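Side-chain contacts in LP04448p (Drosophila melanogaster, PDB 2QK2), which probably binds tubulin through its TOG domains and, as a member of the XMAP215/Dis1 family, associates with growing microtubule plus ends: residues N144-P147 with S148-S151; L174-L177 with T178-V182; E187-P190 with T191-D194. One frame throughout, in Å; residues are numbered along the deposited sequence.

Interaction 1 (N144-P147 with S148-S151)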
ATOM      1  N   ASN A 144       8.014  10.708   8.767  1.00 36.17           N
ATOM      2  CA  ASN A 144       8.494   9.714   9.725  1.00 38.31           C
ATOM      3  C   ASN A 144      10.012   9.870   9.815  1.00 39.39           C
ATOM      4  O   ASN A 144      10.674  10.098   8.804  1.00 38.95           O
ATOM      5  CB  ASN A 144       8.127   8.305   9.239  1.00 38.19           C
ATOM      6  CG  ASN A 144       8.347   7.236  10.298  1.00 38.20           C
ATOM      7  OD1 ASN A 144       9.474   6.980  10.719  1.00 38.87           O
ATOM      8  ND2 ASN A 144       7.262   6.599  10.726  1.00 36.54           N
ATOM      9  N   LYS A 145      10.565   9.754  11.017  1.00 40.71           N
ATOM     10  CA  LYS A 145      12.006   9.914  11.194  1.00 42.32           C
ATOM     11  C   LYS A 145      12.802   8.767  10.581  1.00 41.19           C
ATOM     12  O   LYS A 145      13.988   8.908  10.288  1.00 41.39           O
ATOM     13  CB  LYS A 145      12.361  10.033  12.684  1.00 45.84           C
ATOM     14  CG  LYS A 145      12.459   8.701  13.434  1.00 51.22           C
ATOM     15  CD  LYS A 145      11.199   8.367  14.235  1.00 56.60           C
ATOM     16  CE  LYS A 145       9.989   8.120  13.340  1.00 59.28           C
ATOM     17  NZ  LYS A 145       8.764   7.782  14.123  1.00 60.30           N
ATOM     18  N   ASN A 146      12.143   7.633  10.384  1.00 38.91           N
ATOM     19  CA  ASN A 146      12.800   6.460   9.826  1.00 37.46           C
ATOM     20  C   ASN A 146      12.974   6.546   8.302  1.00 35.88           C
ATOM     21  O   ASN A 146      11.994   6.608   7.556  1.00 34.28           O
ATOM     22  CB  ASN A 146      11.991   5.218  10.180  1.00 40.99           C
ATOM     23  CG  ASN A 146      12.756   3.949   9.945  1.00 45.15           C
ATOM     24  OD1 ASN A 146      13.481   3.480  10.822  1.00 48.80           O
ATOM     25  ND2 ASN A 146      12.617   3.386   8.748  1.00 48.64           N
ATOM     26  N   PRO A 147      14.230   6.532   7.821  1.00 34.11           N
ATOM     27  CA  PRO A 147      14.522   6.611   6.386  1.00 32.45           C
ATOM     28  C   PRO A 147      13.790   5.550   5.563  1.00 30.80           C
ATOM     29  O   PRO A 147      13.316   5.824   4.461  1.00 29.36           O
ATOM     30  CB  PRO A 147      16.040   6.425   6.328  1.00 32.82           C
ATOM     31  CG  PRO A 147      16.499   6.967   7.646  1.00 34.05           C
ATOM     32  CD  PRO A 147      15.476   6.405   8.599  1.00 34.90           C
ATOM     33  N   SER A 148      13.707   4.337   6.098  1.00 28.89           N
ATOM     34  CA  SER A 148      13.037   3.248   5.396  1.00 29.71           C
ATOM     35  C   SER A 148      11.563   3.552   5.154  1.00 26.73           C
ATOM     36  O   SER A 148      11.024   3.238   4.090  1.00 26.74           O
ATOM     37  CB  SER A 148      13.170   1.947   6.188  1.00 28.77           C
ATOM     38  OG  SER A 148      14.504   1.474   6.142  1.00 39.03           O
ATOM     39  N   VAL A 149      10.914   4.157   6.143  1.00 25.42           N
ATOM     40  CA  VAL A 149       9.504   4.507   6.017  1.00 25.55           C
ATOM     41  C   VAL A 149       9.338   5.603   4.967  1.00 25.86           C
ATOM     42  O   VAL A 149       8.461   5.511   4.109  1.00 26.51           O
ATOM     43  CB  VAL A 149       8.919   4.989   7.365  1.00 25.58           C
ATOM     44  CG1 VAL A 149       7.511   5.563   7.161  1.00 24.83           C
ATOM     45  CG2 VAL A 149       8.880   3.821   8.355  1.00 24.82           C
ATOM     46  N   LYS A 150      10.185   6.630   5.026  1.00 25.64           N
ATOM     47  CA  LYS A 150      10.108   7.723   4.060  1.00 25.37           C
ATOM     48  C   LYS A 150      10.237   7.192   2.641  1.00 24.17           C
ATOM     49  O   LYS A 150       9.465   7.556   1.755  1.00 24.05           O
ATOM     50  CB  LYS A 150      11.225   8.750   4.280  1.00 28.16           C
ATOM     51  CG  LYS A 150      11.169   9.539   5.577  1.00 30.80           C
ATOM     52  CD  LYS A 150      12.022  10.793   5.420  1.00 35.90           C
ATOM     53  CE  LYS A 150      12.266  11.507   6.728  1.00 37.72           C
ATOM     54  NZ  LYS A 150      13.309  10.786   7.503  1.00 44.38           N
ATOM     55  N   SER A 151      11.229   6.336   2.428  1.00 22.78           N
ATOM     56  CA  SER A 151      11.467   5.772   1.108  1.00 22.82           C
ATOM     57  C   SER A 151      10.290   4.940   0.607  1.00 22.31           C
ATOM     58  O   SER A 151       9.800   5.154  -0.502  1.00 23.12           O
ATOM     59  CB  SER A 151      12.730   4.907   1.123  1.00 20.86           C
ATOM     60  OG  SER A 151      12.907   4.272  -0.130  1.00 22.53           O
TER
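K150, in the first turn of helix 147-161, runs back along the loop before it and lays its chain past the backbone oxygen of N144. Its CB sits near the carbonyl of P147, with K150 CB 3.6 Å from P147 O. Since chi1 (-66°) places CG beside the backbone N, the chain heads back over the loop, and K150 CG comes 3.3 Å from N144 O. CD runs past the same oxygen, and K150 CE closes on it, tightly, at 3.0 Å from N144 O. A bend at chi4 then turns the tip: K150 NZ stands 3.0 Å from N144 O, with K145 O also near. E187, in the loop before helix 190-207, forms a long and weak ion pair with it.

The loop has its own brace. N144 OD1 accepts from N146 N at 2.8 Å, in the carbonyl plane and on a lone pair. The resulting Asx turn leads from helix 131-141 into the first turn of helix 147-161, joining two helices of this HEAT-repeat domain. The amide side chain of N144 crosses V149 at about a right angle, N144 CB lying 3.5 Å from V149 CG1, so that one asparagine both shapes the loop and lies against a buried valine. N146 occupies the N-cap position, and its carbonyl begins the helix by accepting a nearly straight bond from K150 N and a weak one from V149 N. P147 O follows by accepting from S151 N; the hydroxyl of S151 is hydrogen-bonded to S195 of helix 190-207. Carbonyl oxygens lining the lysine's path would be expected to stabilise its positive charge beside the turn.

Interaction 2 (L174-L177 with T178-V182)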
ATOM      1  N   LEU A 174      -2.216  18.240  -5.259  1.00 29.31           N
ATOM      2  CA  LEU A 174      -1.022  18.215  -6.093  1.00 29.02           C
ATOM      3  C   LEU A 174       0.093  19.000  -5.407  1.00 28.10           C
ATOM      4  O   LEU A 174       1.224  18.538  -5.310  1.00 28.28           O
ATOM      5  CB  LEU A 174      -1.312  18.831  -7.469  1.00 29.84           C
ATOM      6  CG  LEU A 174      -0.091  18.878  -8.400  1.00 31.31           C
ATOM      7  CD1 LEU A 174       0.331  17.452  -8.714  1.00 29.68           C
ATOM      8  CD2 LEU A 174      -0.408  19.646  -9.687  1.00 31.78           C
ATOM      9  N   LYS A 175      -0.233  20.193  -4.926  1.00 28.37           N
ATOM     10  CA  LYS A 175       0.758  21.024  -4.249  1.00 29.91           C
ATOM     11  C   LYS A 175       1.259  20.374  -2.961  1.00 28.86           C
ATOM     12  O   LYS A 175       2.456  20.371  -2.686  1.00 27.29           O
ATOM     13  CB  LYS A 175       0.164  22.403  -3.951  1.00 31.43           C
ATOM     14  CG  LYS A 175      -0.171  23.196  -5.211  1.00 37.02           C
ATOM     15  CD  LYS A 175      -1.134  24.342  -4.924  1.00 42.04           C
ATOM     16  CE  LYS A 175      -0.483  25.455  -4.120  1.00 43.86           C
ATOM     17  NZ  LYS A 175       0.503  26.201  -4.944  1.00 48.14           N
ATOM     18  N   LEU A 176       0.339  19.822  -2.172  1.00 27.59           N
ATOM     19  CA  LEU A 176       0.704  19.177  -0.913  1.00 27.29           C
ATOM     20  C   LEU A 176       1.633  17.983  -1.150  1.00 26.81           C
ATOM     21  O   LEU A 176       2.642  17.811  -0.464  1.00 28.33           O
ATOM     22  CB  LEU A 176      -0.556  18.708  -0.179  1.00 28.44           C
ATOM     23  CG  LEU A 176      -0.328  17.931   1.123  1.00 28.51           C
ATOM     24  CD1 LEU A 176       0.314  18.845   2.159  1.00 27.85           C
ATOM     25  CD2 LEU A 176      -1.659  17.398   1.637  1.00 29.53           C
ATOM     26  N   LEU A 177       1.286  17.158  -2.124  1.00 25.56           N
ATOM     27  CA  LEU A 177       2.087  15.989  -2.445  1.00 26.13           C
ATOM     28  C   LEU A 177       3.467  16.386  -2.963  1.00 26.15           C
ATOM     29  O   LEU A 177       4.478  15.850  -2.515  1.00 24.71           O
ATOM     30  CB  LEU A 177       1.359  15.141  -3.490  1.00 27.10           C
ATOM     31  CG  LEU A 177       0.811  13.768  -3.089  1.00 31.81           C
ATOM     32  CD1 LEU A 177       0.291  13.769  -1.668  1.00 30.53           C
ATOM     33  CD2 LEU A 177      -0.292  13.392  -4.068  1.00 32.99           C
ATOM     34  N   THR A 178       3.507  17.325  -3.904  1.00 25.90           N
ATOM     35  CA  THR A 178       4.775  17.770  -4.475  1.00 27.12           C
ATOM     36  C   THR A 178       5.668  18.385  -3.396  1.00 27.35           C
ATOM     37  O   THR A 178       6.843  18.036  -3.274  1.00 26.50           O
ATOM     38  CB  THR A 178       4.548  18.798  -5.606  1.00 29.39           C
ATOM     39  OG1 THR A 178       3.629  18.255  -6.567  1.00 29.29           O
ATOM     40  CG2 THR A 178       5.867  19.117  -6.310  1.00 28.84           C
ATOM     41  N   THR A 179       5.103  19.295  -2.609  1.00 26.90           N
ATOM     42  CA  THR A 179       5.848  19.947  -1.534  1.00 29.01           C
ATOM     43  C   THR A 179       6.459  18.920  -0.586  1.00 28.54           C
ATOM     44  O   THR A 179       7.638  19.010  -0.239  1.00 27.59           O
ATOM     45  CB  THR A 179       4.935  20.882  -0.703  1.00 31.13           C
ATOM     46  OG1 THR A 179       4.527  21.990  -1.510  1.00 32.67           O
ATOM     47  CG2 THR A 179       5.670  21.400   0.529  1.00 32.90           C
ATOM     48  N   SER A 180       5.652  17.947  -0.170  1.00 25.40           N
ATOM     49  CA  SER A 180       6.113  16.917   0.750  1.00 25.08           C
ATOM     50  C   SER A 180       7.227  16.065   0.150  1.00 24.86           C
ATOM     51  O   SER A 180       8.208  15.755   0.826  1.00 22.96           O
ATOM     52  CB  SER A 180       4.947  16.010   1.162  1.00 25.69           C
ATOM     53  OG  SER A 180       3.932  16.749   1.816  1.00 26.89           O
ATOM     54  N   LEU A 181       7.064  15.685  -1.114  1.00 22.13           N
ATOM     55  CA  LEU A 181       8.050  14.864  -1.803  1.00 23.91           C
ATOM     56  C   LEU A 181       9.347  15.621  -2.112  1.00 24.07           C
ATOM     57  O   LEU A 181      10.423  15.026  -2.113  1.00 23.50           O
ATOM     58  CB  LEU A 181       7.450  14.289  -3.099  1.00 21.86           C
ATOM     59  CG  LEU A 181       6.424  13.163  -2.903  1.00 22.00           C
ATOM     60  CD1 LEU A 181       5.683  12.862  -4.207  1.00 20.98           C
ATOM     61  CD2 LEU A 181       7.148  11.929  -2.404  1.00 19.37           C
ATOM     62  N   VAL A 182       9.253  16.920  -2.383  1.00 25.47           N
ATOM     63  CA  VAL A 182      10.456  17.702  -2.665  1.00 28.48           C
ATOM     64  C   VAL A 182      11.274  17.762  -1.379  1.00 30.66           C
ATOM     65  O   VAL A 182      12.508  17.759  -1.402  1.00 31.27           O
ATOM     66  CB  VAL A 182      10.113  19.134  -3.127  1.00 29.15           C
ATOM     67  CG1 VAL A 182      11.370  20.002  -3.139  1.00 28.35           C
ATOM     68  CG2 VAL A 182       9.509  19.086  -4.517  1.00 28.32           C
TER
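T178 and L174 lie side by side on helix 171-185, pointing the same way, and the threonine's hydroxyl turns back to the leucine's carbonyl: T178 OG1 is 2.7 Å from L174 O. This is the packed part of the contact, with L203 of helix 190-207 lying against both side chains. S180 repeats the pattern, its OG bonding L176 O at 2.8 Å, while V139 of helix 131-141 touches both S180 and L176. Also buried, L181 lays its CG 3.3 Å from L177 O and touches I157 and A154 of helix 147-161.

The looser side carries K175 and T179, both exposed. T179 OG1 donates to K175 O at 2.9 Å, whereas the first bond of the K175 side chain points away from the second half of the contact.

In all three hydroxyl residues the oxygen stands beside the backbone N (chi1 -53° in T178), the conformation that aims it at the carbonyl four residues back. Each such carbonyl therefore accepts twice, from hydroxyl and backbone N on opposite faces of its plane. Each hydroxyl thus donates within its own helix, even where T178 and S180 lie against leucines and a valine of other segments.

Interaction 3 (E187-P190 with T191-D194)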
ATOM      1  N   GLU A 187      16.428  15.229   1.208  1.00 43.48           N
ATOM      2  CA  GLU A 187      16.925  14.553   2.402  1.00 44.42           C
ATOM      3  C   GLU A 187      18.334  14.056   2.078  1.00 44.12           C
ATOM      4  O   GLU A 187      18.669  13.826   0.915  1.00 43.65           O
ATOM      5  CB  GLU A 187      16.034  13.354   2.746  1.00 47.47           C
ATOM      6  CG  GLU A 187      15.619  13.272   4.209  1.00 51.73           C
ATOM      7  CD  GLU A 187      14.599  14.333   4.582  1.00 53.70           C
ATOM      8  OE1 GLU A 187      14.876  15.531   4.361  1.00 55.72           O
ATOM      9  OE2 GLU A 187      13.520  13.970   5.095  1.00 54.48           O
ATOM     10  N   PRO A 188      19.178  13.877   3.102  1.00 44.30           N
ATOM     11  CA  PRO A 188      20.548  13.403   2.874  1.00 44.15           C
ATOM     12  C   PRO A 188      20.622  11.941   2.450  1.00 43.93           C
ATOM     13  O   PRO A 188      21.578  11.527   1.797  1.00 45.70           O
ATOM     14  CB  PRO A 188      21.225  13.631   4.223  1.00 44.06           C
ATOM     15  CG  PRO A 188      20.416  14.745   4.835  1.00 45.03           C
ATOM     16  CD  PRO A 188      19.015  14.340   4.490  1.00 44.21           C
ATOM     17  N   ASP A 189      19.614  11.159   2.822  1.00 42.58           N
ATOM     18  CA  ASP A 189      19.595   9.737   2.493  1.00 41.32           C
ATOM     19  C   ASP A 189      19.393   9.474   0.997  1.00 40.41           C
ATOM     20  O   ASP A 189      18.390   9.879   0.412  1.00 40.46           O
ATOM     21  CB  ASP A 189      18.508   9.036   3.307  1.00 41.64           C
ATOM     22  CG  ASP A 189      18.540   7.535   3.140  1.00 42.29           C
ATOM     23  OD1 ASP A 189      18.175   7.047   2.048  1.00 42.89           O
ATOM     24  OD2 ASP A 189      18.942   6.848   4.102  1.00 42.64           O
ATOM     25  N   PRO A 190      20.350   8.775   0.366  1.00 39.24           N
ATOM     26  CA  PRO A 190      20.324   8.439  -1.064  1.00 37.89           C
ATOM     27  C   PRO A 190      19.076   7.682  -1.528  1.00 36.41           C
ATOM     28  O   PRO A 190      18.505   7.995  -2.571  1.00 35.83           O
ATOM     29  CB  PRO A 190      21.591   7.601  -1.248  1.00 37.89           C
ATOM     30  CG  PRO A 190      22.493   8.102  -0.169  1.00 38.64           C
ATOM     31  CD  PRO A 190      21.558   8.224   1.001  1.00 39.08           C
ATOM     32  N   THR A 191      18.666   6.676  -0.761  1.00 34.75           N
ATOM     33  CA  THR A 191      17.493   5.887  -1.121  1.00 32.69           C
ATOM     34  C   THR A 191      16.222   6.729  -1.053  1.00 29.72           C
ATOM     35  O   THR A 191      15.396   6.695  -1.966  1.00 29.64           O
ATOM     36  CB  THR A 191      17.334   4.667  -0.200  1.00 34.46           C
ATOM     37  OG1 THR A 191      18.551   3.907  -0.204  1.00 37.76           O
ATOM     38  CG2 THR A 191      16.193   3.772  -0.692  1.00 33.31           C
ATOM     39  N   VAL A 192      16.066   7.481   0.030  1.00 27.47           N
ATOM     40  CA  VAL A 192      14.894   8.334   0.190  1.00 27.17           C
ATOM     41  C   VAL A 192      14.821   9.306  -0.986  1.00 28.95           C
ATOM     42  O   VAL A 192      13.748   9.536  -1.553  1.00 27.41           O
ATOM     43  CB  VAL A 192      14.963   9.114   1.519  1.00 27.19           C
ATOM     44  CG1 VAL A 192      13.798  10.106   1.622  1.00 25.81           C
ATOM     45  CG2 VAL A 192      14.926   8.124   2.688  1.00 25.70           C
ATOM     46  N   ARG A 193      15.972   9.859  -1.364  1.00 28.29           N
ATOM     47  CA  ARG A 193      16.029  10.787  -2.486  1.00 29.83           C
ATOM     48  C   ARG A 193      15.599  10.100  -3.783  1.00 28.95           C
ATOM     49  O   ARG A 193      14.777  10.636  -4.528  1.00 28.35           O
ATOM     50  CB  ARG A 193      17.445  11.365  -2.640  1.00 33.54           C
ATOM     51  CG  ARG A 193      17.645  12.166  -3.927  1.00 40.06           C
ATOM     52  CD  ARG A 193      19.003  12.866  -3.970  1.00 46.33           C
ATOM     53  NE  ARG A 193      20.127  11.961  -3.720  1.00 52.22           N
ATOM     54  CZ  ARG A 193      20.401  10.871  -4.437  1.00 54.78           C
ATOM     55  NH1 ARG A 193      19.635  10.529  -5.464  1.00 57.03           N
ATOM     56  NH2 ARG A 193      21.450  10.122  -4.124  1.00 55.58           N
ATOM     57  N   ASP A 194      16.149   8.919  -4.055  1.00 27.37           N
ATOM     58  CA  ASP A 194      15.790   8.196  -5.273  1.00 29.35           C
ATOM     59  C   ASP A 194      14.300   7.870  -5.308  1.00 27.70           C
ATOM     60  O   ASP A 194      13.651   7.998  -6.345  1.00 27.11           O
ATOM     61  CB  ASP A 194      16.578   6.887  -5.396  1.00 32.74           C
ATOM     62  CG  ASP A 194      18.066   7.110  -5.631  1.00 38.02           C
ATOM     63  OD1 ASP A 194      18.452   8.216  -6.075  1.00 39.77           O
ATOM     64  OD2 ASP A 194      18.846   6.165  -5.381  1.00 40.39           O
TER
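D189 and the residues just after P190 form a textbook start to a helix, with three kinds of interaction layered on one turn. The polar kind comes first. D189 is the N-cap of helix 190-207, and a single carboxylate oxygen does the capping: D189 OD1 accepts from V192 N at 3.0 Å, nearly straight at 168°, on the anti side and 25° out of the carboxylate plane, and from T191 N at 2.9 Å through a weak, strongly bent bond. With CG anti to the backbone N (chi1 -173°), the carboxylate folds forward over the helix end. The backbone of the same residue serves too, D189 O accepting from R193 N, and P190 O takes the next bond, from D194 N.

The apolar kind is carried by V192. Its CG2 lies 3.7 Å from D189 CB, the two side chains crossing at about a right angle, while its other methyl, CG1, is 4.1 Å from E187 CB. V192 is buried, and T184 of helix 171-185 also touches it.

The third kind involves charge and flat groups. The R193 chain bends at chi3 so that its guanidinium lies beside P190, whose carbonyl oxygen stands over one face, offset toward the rim, and R193 NH2 stands 3.8 Å from P190 CB. A salt bridge to neighbouring D194 is doubtful, because the placing of NH1 is uncertain.

A negative carboxylate set on the amide end of a helix should be stabilised by the partial positive charge there, and would probably have a lowered pKa; in return it takes up the V192 amide, and weakly that of T191, which have no preceding helical carbonyl.

In the fold
The three contacts come in series along the chain, on helices 147-161, 171-185 and 190-207, within the HEAT-repeat TOG domain. Interactions 1 and 3 each run from a loop into a helix start and lie side by side, centres 10 Å apart, touching where P147 O meets V192 CG2 at 3.3 Å and S151 OG meets T191 CG2 at 3.4 Å. Interaction 2 sits within the intervening helix, its centre 16 Å from each of the others, without touching them. Adjacent helix starts thus abut along one margin of the array, the region where TOG domains generally meet tubulin, which is consistent with, but does not show, a part in tubulin binding.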